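Local coordinates for chromosome-partitioning protein ParB (Caulobacter vibrioides NA1000, PDB 6S6H) that binds the centromeric parS DNA site through its helix-turn-helix DNA-binding domain, as part of its role in chromosome partition, at residues 5-10 with 42-47; 18-23 with 56-61; 80-85 with 90-95. All coordinates share one frame; numbering follows the deposited sequence.

Contact 1: residues 5-10 with 42-47; sequences LEIGII and AQTIGK. With nucleotides of chain C.
T44 turns its methyl to I10 of helix 4-11 and its hydroxyl back into its own helix. T44 CB already lies 3.8 Å from I10 CG2. Beyond it the side chain forks. With OG1 beside the backbone N (chi1 -54°) and CG2 anti to that N, the methyl is thrust at helix 4-11, where T44 CG2 meets I10 CG2 at 3.4 Å and I10 CB at 3.8 Å. The same methyl skirts the backbone of the preceding turn, 4.0 Å from I7 O, and I7 CG2 comes to 4.3 Å from T44 CG2 at the margin of the contact. The hydroxyl branch is spent locally: T44 OG1 is hydrogen-bonded to the carbonyl of N40, one turn earlier in helix 38-45.

On I10 it is mainly CG2 that takes part: it sits between T44 and I45, touching I45 CG2 at 3.5 Å, and in both pairs the side chains meet at about a right angle. No hydrogen bond links the two segments, so the joint is purely van der Waals. I45 also packs on Y27 of helix 20-34, and E6 forms a salt bridge with R36.

After I45 the chain turns at G46, whose phi is positive, and K47 N bonds A42 O at 2.9 Å. K47 then brings its CD to 3.6 Å from OP2 of DA14 of chain C, beside the DNA backbone. Helix 38-45, this turn and helix 49-57 make up the helix-turn-helix of the ParB DNA-binding domain, with helix 4-11 packed against its first helix.

Contact 2: residues 18-23 with 56-61; sequences LNVLEE and MRLLAL. With nucleotides of chain D.
R57 NE donates to OP2 of DT5 of chain D over 2.6 Å, at an N-H...O angle of 147°. The arginine reaches this phosphate by a bend at chi3 (59°), and the ester oxygen O5' of the same nucleotide lies over one face of the guanidinium. Another corner is held from within the protein, since R57 NH1 bonds N54 OD1, one turn earlier in the helix; together the two bonds restrict how the flat group can rotate.

The next residue, L58, directs its side chain at segment 18-23 and packs there without polar help. Its CD1 touches V20 CG2 at 3.6 Å. That methyl stands anti to the valine N, while CG1 takes the place between N and the carbonyl carbon (chi1 67°), so both branches of V20 can border the leucine. L21 crosses L58 at about a right angle, its CD2 lying 3.8 Å from L58 CB. L59 slips in at the side: its CD2 is 3.6 Å from L21 O and 4.3 Å from L21 CD2.

V20 and L21 sit in the first turn of helix 20-34, and that turn is closed by a capping box. E22 N, a first-turn amide with no earlier helical carbonyl to bond, gives a bond of 2.9 Å to N19 OD1, and the glutamate in return holds N19 N, 3.1 Å from E22 OE1.

Chemically, segment 56-61 is two-sided: L58 and L59 meet V20 and L21 by apolar packing, with no hydrogen bond across the segments, while the arginine meets the phosphate with a charge that probably strengthens the bond.

Contact 3: residues 80-85 with 90-95; sequences RAIAAA and ALAKQI. With nucleotides of chain C; nucleotides of chain D.
I82 and L91 slide past each other in opposite directions, and the rest of the contact is arranged about that pair. L91 CD1 lies against I82 CG2 at 3.7 Å and against A85 CB at 3.4 Å, so one leucine methyl bridges both ends of the type I turn from I82 to A85. I95 comes at I82 differently, tip to tip, its CD1 reaching I82 CG2 at 3.8 Å. The other branch of I82, with CG1 between the backbone N and the carbonyl carbon (chi1 65°), carries CD1 to 4.1 Å from A92 CB.

R80, just before this turn, addresses the DNA. Its NH1 bonds N7 of DG13 of chain C at 3.0 Å and its NH2 bonds O6 of the same guanine at 2.8 Å, the paired grip by which arginine reads guanine in the major groove. N6 of DA14 of chain C lies over one guanidinium face, offset toward the rim.

Helix 88-98 thus backs the exit of helix 76-81. T105 of helix 102-110 packs on I82 and I95, and L108 on L91; V65 and Y68 of helix 63-71 pack on A92, and N54 and R57 of helix 49-57 touch R80.

Overall arrangement
From the N terminus the chain leaves helix 4-11 and enters helix 20-34 before either of the first two contacts has closed. Helix 38-45 then returns to helix 4-11, closing contact 1, and the end of helix 49-57 returns to the start of helix 20-34, closing contact 2; the two loops cross, with centres about 17 Å apart. Contact 3 follows in series as a short closure between the turn that follows helix 76-81 and helix 88-98. It touches contact 2 directly: A83 packs on R57 and L61, and R80 on R57 and L58. Contact 1 stands apart, its centre about 31 Å from that of contact 3. Together they tie the N-terminal helix, the helix-turn-helix and the following helices into a DNA-binding unit.

Contact 1: residues 5-10 with 42-47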
loop_
_atom_site.group_PDB
_atom_site.type_symbol
_atom_site.label_atom_id
_atom_site.label_comp_id
_atom_site.label_asym_id
_atom_site.label_seq_id
_atom_site.Cartn_x
_atom_site.Cartn_y
_atom_site.Cartn_z
ATOM N N LEU B 5 -24.324 5.560 -14.027
ATOM C CA LEU B 5 -23.474 6.778 -13.931
ATOM C C LEU B 5 -22.819 6.848 -12.546
ATOM O O LEU B 5 -21.591 7.043 -12.499
ATOM C CB LEU B 5 -24.327 8.022 -14.210
ATOM C CG LEU B 5 -24.376 8.489 -15.666
ATOM C CD1 LEU B 5 -24.559 7.322 -16.626
ATOM C CD2 LEU B 5 -25.480 9.514 -15.864
ATOM N N GLU B 6 -23.603 6.685 -11.473
ATOM C CA GLU B 6 -23.114 6.727 -10.064
ATOM C C GLU B 6 -22.019 5.673 -9.870
ATOM O O GLU B 6 -20.985 6.005 -9.262
ATOM C CB GLU B 6 -24.237 6.448 -9.062
ATOM C CG GLU B 6 -25.302 7.526 -9.011
ATOM C CD GLU B 6 -26.367 7.317 -7.945
ATOM O OE1 GLU B 6 -27.299 8.144 -7.877
ATOM O OE2 GLU B 6 -26.264 6.334 -7.184
ATOM N N ILE B 7 -22.255 4.452 -10.356
ATOM C CA ILE B 7 -21.365 3.271 -10.144
ATOM C C ILE B 7 -19.998 3.551 -10.778
ATOM O O ILE B 7 -18.981 3.356 -10.086
ATOM C CB ILE B 7 -22.021 1.983 -10.683
ATOM C CG1 ILE B 7 -23.177 1.545 -9.778
ATOM C CG2 ILE B 7 -20.993 0.872 -10.859
ATOM C CD1 ILE B 7 -24.005 0.402 -10.320
ATOM N N GLY B 8 -19.984 3.991 -12.038
ATOM C CA GLY B 8 -18.754 4.316 -12.787
ATOM C C GLY B 8 -17.927 5.384 -12.089
ATOM O O GLY B 8 -16.691 5.234 -12.042
ATOM N N ILE B 9 -18.584 6.424 -11.567
ATOM C CA ILE B 9 -17.937 7.566 -10.851
ATOM C C ILE B 9 -17.266 7.036 -9.578
ATOM O O ILE B 9 -16.100 7.401 -9.336
ATOM C CB ILE B 9 -18.962 8.677 -10.545
ATOM C CG1 ILE B 9 -19.428 9.372 -11.827
ATOM C CG2 ILE B 9 -18.407 9.678 -9.541
ATOM C CD1 ILE B 9 -20.677 10.196 -11.655
ATOM N N ILE B 10 -17.982 6.214 -8.803
ATOM C CA ILE B 10 -17.480 5.600 -7.536
ATOM C C ILE B 10 -16.285 4.697 -7.868
ATOM O O ILE B 10 -15.243 4.823 -7.195
ATOM C CB ILE B 10 -18.610 4.841 -6.806
ATOM C CG1 ILE B 10 -19.684 5.803 -6.288
ATOM C CG2 ILE B 10 -18.051 3.977 -5.685
ATOM C CD1 ILE B 10 -21.021 5.154 -6.011
ATOM N N ALA B 42 -17.794 0.335 -0.506
ATOM C CA ALA B 42 -16.822 -0.773 -0.358
ATOM C C ALA B 42 -17.102 -1.857 -1.404
ATOM O O ALA B 42 -16.165 -2.218 -2.140
ATOM C CB ALA B 42 -16.882 -1.325 1.045
ATOM N N GLN B 43 -18.347 -2.339 -1.482
ATOM C CA GLN B 43 -18.765 -3.403 -2.436
ATOM C C GLN B 43 -18.599 -2.904 -3.880
ATOM O O GLN B 43 -18.223 -3.720 -4.734
ATOM C CB GLN B 43 -20.203 -3.851 -2.161
ATOM C CG GLN B 43 -20.336 -4.736 -0.931
ATOM C CD GLN B 43 -21.715 -5.336 -0.774
ATOM O OE1 GLN B 43 -22.569 -5.235 -1.652
ATOM N NE2 GLN B 43 -21.948 -5.966 0.368
ATOM N N THR B 44 -18.856 -1.616 -4.135
ATOM C CA THR B 44 -18.751 -0.979 -5.477
ATOM C C THR B 44 -17.289 -0.970 -5.941
ATOM O O THR B 44 -17.055 -1.293 -7.119
ATOM C CB THR B 44 -19.328 0.444 -5.481
ATOM O OG1 THR B 44 -20.661 0.381 -4.972
ATOM C CG2 THR B 44 -19.338 1.080 -6.854
ATOM N N ILE B 45 -16.351 -0.611 -5.057
ATOM C CA ILE B 45 -14.913 -0.406 -5.406
ATOM C C ILE B 45 -14.108 -1.684 -5.131
ATOM O O ILE B 45 -12.889 -1.651 -5.366
ATOM C CB ILE B 45 -14.325 0.817 -4.668
ATOM C CG1 ILE B 45 -14.055 0.535 -3.187
ATOM C CG2 ILE B 45 -15.218 2.034 -4.859
ATOM C CD1 ILE B 45 -13.326 1.650 -2.476
ATOM N N GLY B 46 -14.750 -2.759 -4.657
ATOM C CA GLY B 46 -14.098 -4.054 -4.374
ATOM C C GLY B 46 -13.104 -3.959 -3.226
ATOM O O GLY B 46 -12.043 -4.600 -3.312
ATOM N N LYS B 47 -13.438 -3.194 -2.184
ATOM C CA LYS B 47 -12.612 -3.011 -0.958
ATOM C C LYS B 47 -13.465 -3.339 0.271
ATOM O O LYS B 47 -14.655 -3.666 0.099
ATOM C CB LYS B 47 -12.071 -1.578 -0.885
ATOM C CG LYS B 47 -10.952 -1.261 -1.871
ATOM C CD LYS B 47 -9.617 -1.837 -1.460
ATOM C CE LYS B 47 -8.747 -2.225 -2.637
ATOM N NZ LYS B 47 -8.401 -1.049 -3.470
ATOM P P DA C 14 -9.306 -4.323 1.620
ATOM O OP1 DA C 14 -9.874 -5.198 0.566
ATOM O OP2 DA C 14 -9.948 -3.016 1.923
ATOM O "O5'" DA C 14 -9.228 -5.215 2.935
ATOM C "C5'" DA C 14 -8.531 -6.472 2.897
ATOM C "C4'" DA C 14 -8.635 -7.174 4.229
ATOM O "O4'" DA C 14 -7.906 -6.432 5.233
ATOM C "C3'" DA C 14 -10.050 -7.325 4.778
ATOM O "O3'" DA C 14 -10.077 -8.568 5.476
ATOM C "C2'" DA C 14 -10.180 -6.143 5.720
ATOM C "C1'" DA C 14 -8.777 -6.056 6.289
ATOM N N9 DA C 14 -8.363 -4.734 6.753
ATOM C C8 DA C 14 -8.621 -3.507 6.192
ATOM N N7 DA C 14 -8.078 -2.506 6.841
ATOM C C5 DA C 14 -7.406 -3.115 7.891
ATOM C C6 DA C 14 -6.630 -2.598 8.943
ATOM N N6 DA C 14 -6.388 -1.297 9.115
ATOM N N1 DA C 14 -6.106 -3.477 9.826
ATOM C C2 DA C 14 -6.347 -4.784 9.651
ATOM N N3 DA C 14 -7.064 -5.388 8.706
ATOM C C4 DA C 14 -7.570 -4.487 7.846
#

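Contact 2: residues 18-23 with 56-61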
loop_
_atom_site.group_PDB
_atom_site.type_symbol
_atom_site.label_atom_id
_atom_site.label_comp_id
_atom_site.label_asym_id
_atom_site.label_seq_id
_atom_site.Cartn_x
_atom_site.Cartn_y
_atom_site.Cartn_z
ATOM N N LEU B 18 -5.524 10.544 -7.767
ATOM C CA LEU B 18 -5.920 11.285 -6.541
ATOM C C LEU B 18 -5.051 10.825 -5.371
ATOM O O LEU B 18 -4.863 9.604 -5.223
ATOM C CB LEU B 18 -7.399 11.030 -6.240
ATOM C CG LEU B 18 -8.386 11.444 -7.330
ATOM C CD1 LEU B 18 -9.810 11.111 -6.913
ATOM C CD2 LEU B 18 -8.257 12.925 -7.654
ATOM N N ASN B 19 -4.560 11.771 -4.565
ATOM C CA ASN B 19 -3.904 11.482 -3.265
ATOM C C ASN B 19 -4.992 10.983 -2.304
ATOM O O ASN B 19 -6.183 11.128 -2.625
ATOM C CB ASN B 19 -3.094 12.681 -2.755
ATOM C CG ASN B 19 -3.931 13.867 -2.325
ATOM O OD1 ASN B 19 -4.976 13.712 -1.698
ATOM N ND2 ASN B 19 -3.458 15.064 -2.627
ATOM N N VAL B 20 -4.595 10.396 -1.175
ATOM C CA VAL B 20 -5.512 9.676 -0.241
ATOM C C VAL B 20 -6.622 10.620 0.248
ATOM O O VAL B 20 -7.759 10.141 0.409
ATOM C CB VAL B 20 -4.733 9.041 0.928
ATOM C CG1 VAL B 20 -4.131 10.084 1.856
ATOM C CG2 VAL B 20 -5.594 8.061 1.708
ATOM N N LEU B 21 -6.315 11.902 0.480
ATOM C CA LEU B 21 -7.282 12.897 1.025
ATOM C C LEU B 21 -8.293 13.306 -0.055
ATOM O O LEU B 21 -9.459 13.570 0.305
ATOM C CB LEU B 21 -6.523 14.115 1.561
ATOM C CG LEU B 21 -5.696 13.868 2.822
ATOM C CD1 LEU B 21 -4.884 15.101 3.185
ATOM C CD2 LEU B 21 -6.581 13.446 3.988
ATOM N N GLU B 22 -7.868 13.369 -1.318
ATOM C CA GLU B 22 -8.754 13.668 -2.474
ATOM C C GLU B 22 -9.736 12.503 -2.662
ATOM O O GLU B 22 -10.917 12.771 -2.965
ATOM C CB GLU B 22 -7.929 13.937 -3.735
ATOM C CG GLU B 22 -7.223 15.283 -3.708
ATOM C CD GLU B 22 -6.170 15.481 -4.784
ATOM O OE1 GLU B 22 -5.724 14.479 -5.366
ATOM O OE2 GLU B 22 -5.789 16.638 -5.027
ATOM N N GLU B 23 -9.266 11.266 -2.473
ATOM C CA GLU B 23 -10.100 10.034 -2.533
ATOM C C GLU B 23 -11.128 10.061 -1.397
ATOM O O GLU B 23 -12.299 9.713 -1.653
ATOM C CB GLU B 23 -9.237 8.777 -2.434
ATOM C CG GLU B 23 -8.362 8.557 -3.653
ATOM C CD GLU B 23 -7.661 7.212 -3.710
ATOM O OE1 GLU B 23 -6.798 7.040 -4.600
ATOM O OE2 GLU B 23 -7.981 6.348 -2.870
ATOM N N MET B 56 -11.731 7.999 4.897
ATOM C CA MET B 56 -12.499 9.262 5.100
ATOM C C MET B 56 -12.169 9.890 6.463
ATOM O O MET B 56 -12.134 11.136 6.532
ATOM C CB MET B 56 -14.005 9.020 4.977
ATOM C CG MET B 56 -14.436 8.757 3.544
ATOM S SD MET B 56 -16.203 8.449 3.356
ATOM C CE MET B 56 -16.437 7.099 4.513
ATOM N N ARG B 57 -11.907 9.073 7.490
ATOM C CA ARG B 57 -11.506 9.527 8.854
ATOM C C ARG B 57 -10.319 10.501 8.774
ATOM O O ARG B 57 -10.234 11.390 9.647
ATOM C CB ARG B 57 -11.144 8.334 9.747
ATOM C CG ARG B 57 -12.343 7.654 10.393
ATOM C CD ARG B 57 -11.940 6.507 11.301
ATOM N NE ARG B 57 -11.062 6.967 12.376
ATOM C CZ ARG B 57 -9.867 6.464 12.683
ATOM N NH1 ARG B 57 -9.369 5.430 12.023
ATOM N NH2 ARG B 57 -9.174 7.002 13.674
ATOM N N LEU B 58 -9.447 10.346 7.769
ATOM C CA LEU B 58 -8.218 11.166 7.570
ATOM C C LEU B 58 -8.577 12.642 7.352
ATOM O O LEU B 58 -7.707 13.492 7.621
ATOM C CB LEU B 58 -7.430 10.633 6.368
ATOM C CG LEU B 58 -6.849 9.228 6.513
ATOM C CD1 LEU B 58 -6.222 8.775 5.204
ATOM C CD2 LEU B 58 -5.833 9.166 7.644
ATOM N N LEU B 59 -9.787 12.939 6.865
ATOM C CA LEU B 59 -10.257 14.329 6.615
ATOM C C LEU B 59 -10.413 15.088 7.940
ATOM O O LEU B 59 -10.350 16.327 7.903
ATOM C CB LEU B 59 -11.582 14.293 5.848
ATOM C CG LEU B 59 -11.512 13.723 4.432
ATOM C CD1 LEU B 59 -12.911 13.492 3.883
ATOM C CD2 LEU B 59 -10.715 14.638 3.510
ATOM N N ALA B 60 -10.601 14.377 9.059
ATOM C CA ALA B 60 -10.763 14.948 10.418
ATOM C C ALA B 60 -9.411 15.385 11.001
ATOM O O ALA B 60 -9.419 16.109 12.006
ATOM C CB ALA B 60 -11.444 13.944 11.318
ATOM N N LEU B 61 -8.288 14.957 10.417
ATOM C CA LEU B 61 -6.923 15.304 10.908
ATOM C C LEU B 61 -6.711 16.812 10.815
ATOM O O LEU B 61 -7.211 17.450 9.894
ATOM C CB LEU B 61 -5.870 14.570 10.071
ATOM C CG LEU B 61 -5.749 13.070 10.326
ATOM C CD1 LEU B 61 -4.951 12.398 9.221
ATOM C CD2 LEU B 61 -5.114 12.803 11.678
ATOM P P DT D 5 -12.659 7.715 15.555
ATOM O OP1 DT D 5 -12.467 8.599 16.734
ATOM O OP2 DT D 5 -12.419 8.260 14.190
ATOM O "O5'" DT D 5 -11.762 6.409 15.737
ATOM C "C5'" DT D 5 -11.813 5.679 16.971
ATOM C "C4'" DT D 5 -11.146 4.329 16.847
ATOM O "O4'" DT D 5 -11.797 3.503 15.864
ATOM C "C3'" DT D 5 -9.663 4.324 16.461
ATOM O "O3'" DT D 5 -8.897 4.162 17.662
ATOM C "C2'" DT D 5 -9.528 3.130 15.522
ATOM C "C1'" DT D 5 -10.888 2.457 15.607
ATOM N N1 DT D 5 -11.346 1.735 14.406
ATOM C C2 DT D 5 -11.294 0.360 14.430
ATOM O O2 DT D 5 -10.861 -0.271 15.378
ATOM N N3 DT D 5 -11.754 -0.250 13.290
ATOM C C4 DT D 5 -12.257 0.363 12.159
ATOM O O4 DT D 5 -12.640 -0.317 11.211
ATOM C C5 DT D 5 -12.292 1.808 12.206
ATOM C C7 DT D 5 -12.824 2.559 11.027
ATOM C C6 DT D 5 -11.845 2.413 13.315
#

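Contact 3: residues 80-85 with 90-95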
loop_
_atom_site.group_PDB
_atom_site.type_symbol
_atom_site.label_atom_id
_atom_site.label_comp_id
_atom_site.label_asym_id
_atom_site.label_seq_id
_atom_site.Cartn_x
_atom_site.Cartn_y
_atom_site.Cartn_z
ATOM N N ARG B 80 -3.245 7.727 9.977
ATOM C CA ARG B 80 -4.370 6.954 10.570
ATOM C C ARG B 80 -4.001 6.518 11.995
ATOM O O ARG B 80 -4.868 6.615 12.887
ATOM C CB ARG B 80 -4.686 5.742 9.691
ATOM C CG ARG B 80 -5.946 4.987 10.084
ATOM C CD ARG B 80 -6.027 3.679 9.322
ATOM N NE ARG B 80 -4.972 2.760 9.732
ATOM C CZ ARG B 80 -4.485 1.761 8.996
ATOM N NH1 ARG B 80 -4.938 1.534 7.773
ATOM N NH2 ARG B 80 -3.528 0.994 9.490
ATOM N N ALA B 81 -2.753 6.083 12.202
ATOM C CA ALA B 81 -2.236 5.548 13.485
ATOM C C ALA B 81 -2.304 6.609 14.594
ATOM O O ALA B 81 -2.364 6.204 15.763
ATOM C CB ALA B 81 -0.828 5.031 13.300
ATOM N N ILE B 82 -2.299 7.902 14.247
ATOM C CA ILE B 82 -2.283 9.042 15.217
ATOM C C ILE B 82 -3.597 9.835 15.148
ATOM O O ILE B 82 -3.671 10.893 15.816
ATOM C CB ILE B 82 -1.063 9.954 14.964
ATOM C CG1 ILE B 82 -1.121 10.643 13.597
ATOM C CG2 ILE B 82 0.229 9.181 15.152
ATOM C CD1 ILE B 82 -0.080 11.725 13.414
ATOM N N ALA B 83 -4.593 9.354 14.391
ATOM C CA ALA B 83 -5.847 10.085 14.067
ATOM C C ALA B 83 -6.702 10.299 15.325
ATOM O O ALA B 83 -7.354 11.356 15.414
ATOM C CB ALA B 83 -6.626 9.346 13.004
ATOM N N ALA B 84 -6.701 9.330 16.252
ATOM C CA ALA B 84 -7.505 9.332 17.498
ATOM C C ALA B 84 -6.629 9.698 18.701
ATOM O O ALA B 84 -6.967 9.275 19.816
ATOM C CB ALA B 84 -8.150 7.980 17.687
ATOM N N ALA B 85 -5.544 10.446 18.479
ATOM C CA ALA B 85 -4.583 10.881 19.520
ATOM C C ALA B 85 -4.960 12.284 20.005
ATOM O O ALA B 85 -5.637 13.008 19.245
ATOM C CB ALA B 85 -3.180 10.848 18.970
ATOM N N ALA B 90 1.893 16.961 17.312
ATOM C CA ALA B 90 3.077 16.607 18.131
ATOM C C ALA B 90 3.631 15.256 17.658
ATOM O O ALA B 90 4.830 15.197 17.327
ATOM C CB ALA B 90 2.718 16.578 19.598
ATOM N N LEU B 91 2.770 14.232 17.598
ATOM C CA LEU B 91 3.116 12.852 17.156
ATOM C C LEU B 91 3.682 12.889 15.734
ATOM O O LEU B 91 4.705 12.229 15.493
ATOM C CB LEU B 91 1.871 11.960 17.225
ATOM C CG LEU B 91 1.338 11.674 18.628
ATOM C CD1 LEU B 91 0.221 10.641 18.579
ATOM C CD2 LEU B 91 2.452 11.205 19.554
ATOM N N ALA B 92 3.037 13.630 14.832
ATOM C CA ALA B 92 3.476 13.823 13.430
ATOM C C ALA B 92 4.937 14.284 13.406
ATOM O O ALA B 92 5.716 13.702 12.632
ATOM C CB ALA B 92 2.571 14.807 12.730
ATOM N N LYS B 93 5.293 15.278 14.227
ATOM C CA LYS B 93 6.668 15.850 14.300
ATOM C C LYS B 93 7.651 14.771 14.775
ATOM O O LYS B 93 8.752 14.684 14.193
ATOM C CB LYS B 93 6.714 17.078 15.216
ATOM C CG LYS B 93 6.127 18.352 14.618
ATOM C CD LYS B 93 5.839 19.428 15.640
ATOM N N GLN B 94 7.266 13.985 15.785
ATOM C CA GLN B 94 8.092 12.888 16.362
ATOM C C GLN B 94 8.338 11.809 15.301
ATOM O O GLN B 94 9.471 11.301 15.238
ATOM C CB GLN B 94 7.415 12.290 17.597
ATOM C CG GLN B 94 7.618 13.112 18.861
ATOM C CD GLN B 94 6.727 12.647 19.988
ATOM O OE1 GLN B 94 7.187 12.080 20.974
ATOM N NE2 GLN B 94 5.432 12.879 19.846
ATOM N N ILE B 95 7.314 11.467 14.514
ATOM C CA ILE B 95 7.372 10.427 13.440
ATOM C C ILE B 95 8.401 10.851 12.384
ATOM O O ILE B 95 9.212 9.999 11.972
ATOM C CB ILE B 95 5.976 10.193 12.824
ATOM C CG1 ILE B 95 5.037 9.500 13.814
ATOM C CG2 ILE B 95 6.074 9.418 11.514
ATOM C CD1 ILE B 95 3.574 9.719 13.518
ATOM P P DG C 13 -4.386 0.463 -0.189
ATOM O OP1 DG C 13 -4.538 0.276 -1.656
ATOM O OP2 DG C 13 -4.694 1.781 0.429
ATOM O "O5'" DG C 13 -5.245 -0.667 0.532
ATOM C "C5'" DG C 13 -5.145 -2.031 0.084
ATOM C "C4'" DG C 13 -5.668 -2.975 1.141
ATOM O "O4'" DG C 13 -4.923 -2.811 2.370
ATOM C "C3'" DG C 13 -7.146 -2.797 1.506
ATOM O "O3'" DG C 13 -7.762 -4.071 1.278
ATOM C "C2'" DG C 13 -7.116 -2.323 2.953
ATOM C "C1'" DG C 13 -5.822 -2.928 3.458
ATOM N N9 DG C 13 -5.196 -2.297 4.618
ATOM C C8 DG C 13 -4.979 -0.955 4.818
ATOM N N7 DG C 13 -4.347 -0.698 5.931
ATOM C C5 DG C 13 -4.113 -1.946 6.490
ATOM C C6 DG C 13 -3.463 -2.306 7.702
ATOM O O6 DG C 13 -2.947 -1.568 8.551
ATOM N N1 DG C 13 -3.448 -3.686 7.884
ATOM C C2 DG C 13 -3.991 -4.603 7.017
ATOM N N2 DG C 13 -3.879 -5.889 7.371
ATOM N N3 DG C 13 -4.593 -4.282 5.882
ATOM C C4 DG C 13 -4.620 -2.946 5.685
ATOM P P DT D 6 -7.296 4.191 17.633
ATOM O OP1 DT D 6 -6.827 4.817 18.898
ATOM O OP2 DT D 6 -6.858 4.749 16.322
ATOM O "O5'" DT D 6 -6.912 2.646 17.674
ATOM C "C5'" DT D 6 -7.416 1.796 18.716
ATOM C "C4'" DT D 6 -7.015 0.362 18.467
ATOM O "O4'" DT D 6 -7.685 -0.124 17.283
ATOM C "C3'" DT D 6 -5.519 0.133 18.243
ATOM O "O3'" DT D 6 -5.094 -0.958 19.069
ATOM C "C2'" DT D 6 -5.411 -0.152 16.752
ATOM C "C1'" DT D 6 -6.759 -0.777 16.434
ATOM N N1 DT D 6 -7.241 -0.626 15.042
ATOM C C2 DT D 6 -7.762 -1.734 14.407
ATOM O O2 DT D 6 -7.817 -2.836 14.926
ATOM N N3 DT D 6 -8.211 -1.502 13.130
ATOM C C4 DT D 6 -8.209 -0.298 12.449
ATOM O O4 DT D 6 -8.651 -0.242 11.304
ATOM C C5 DT D 6 -7.660 0.822 13.178
ATOM C C7 DT D 6 -7.613 2.163 12.519
ATOM C C6 DT D 6 -7.216 0.607 14.423
ATOM P P DA C 14 -9.306 -4.323 1.620
ATOM O OP1 DA C 14 -9.874 -5.198 0.566
ATOM O OP2 DA C 14 -9.948 -3.016 1.923
ATOM O "O5'" DA C 14 -9.228 -5.215 2.935
ATOM C "C5'" DA C 14 -8.531 -6.472 2.897
ATOM C "C4'" DA C 14 -8.635 -7.174 4.229
ATOM O "O4'" DA C 14 -7.906 -6.432 5.233
ATOM C "C3'" DA C 14 -10.050 -7.325 4.778
ATOM O "O3'" DA C 14 -10.077 -8.568 5.476
ATOM C "C2'" DA C 14 -10.180 -6.143 5.720
ATOM C "C1'" DA C 14 -8.777 -6.056 6.289
ATOM N N9 DA C 14 -8.363 -4.734 6.753
ATOM C C8 DA C 14 -8.621 -3.507 6.192
ATOM N N7 DA C 14 -8.078 -2.506 6.841
ATOM C C5 DA C 14 -7.406 -3.115 7.891
ATOM C C6 DA C 14 -6.630 -2.598 8.943
ATOM N N6 DA C 14 -6.388 -1.297 9.115
ATOM N N1 DA C 14 -6.106 -3.477 9.826
ATOM C C2 DA C 14 -6.347 -4.784 9.651
ATOM N N3 DA C 14 -7.064 -5.388 8.706
ATOM C C4 DA C 14 -7.570 -4.487 7.846
#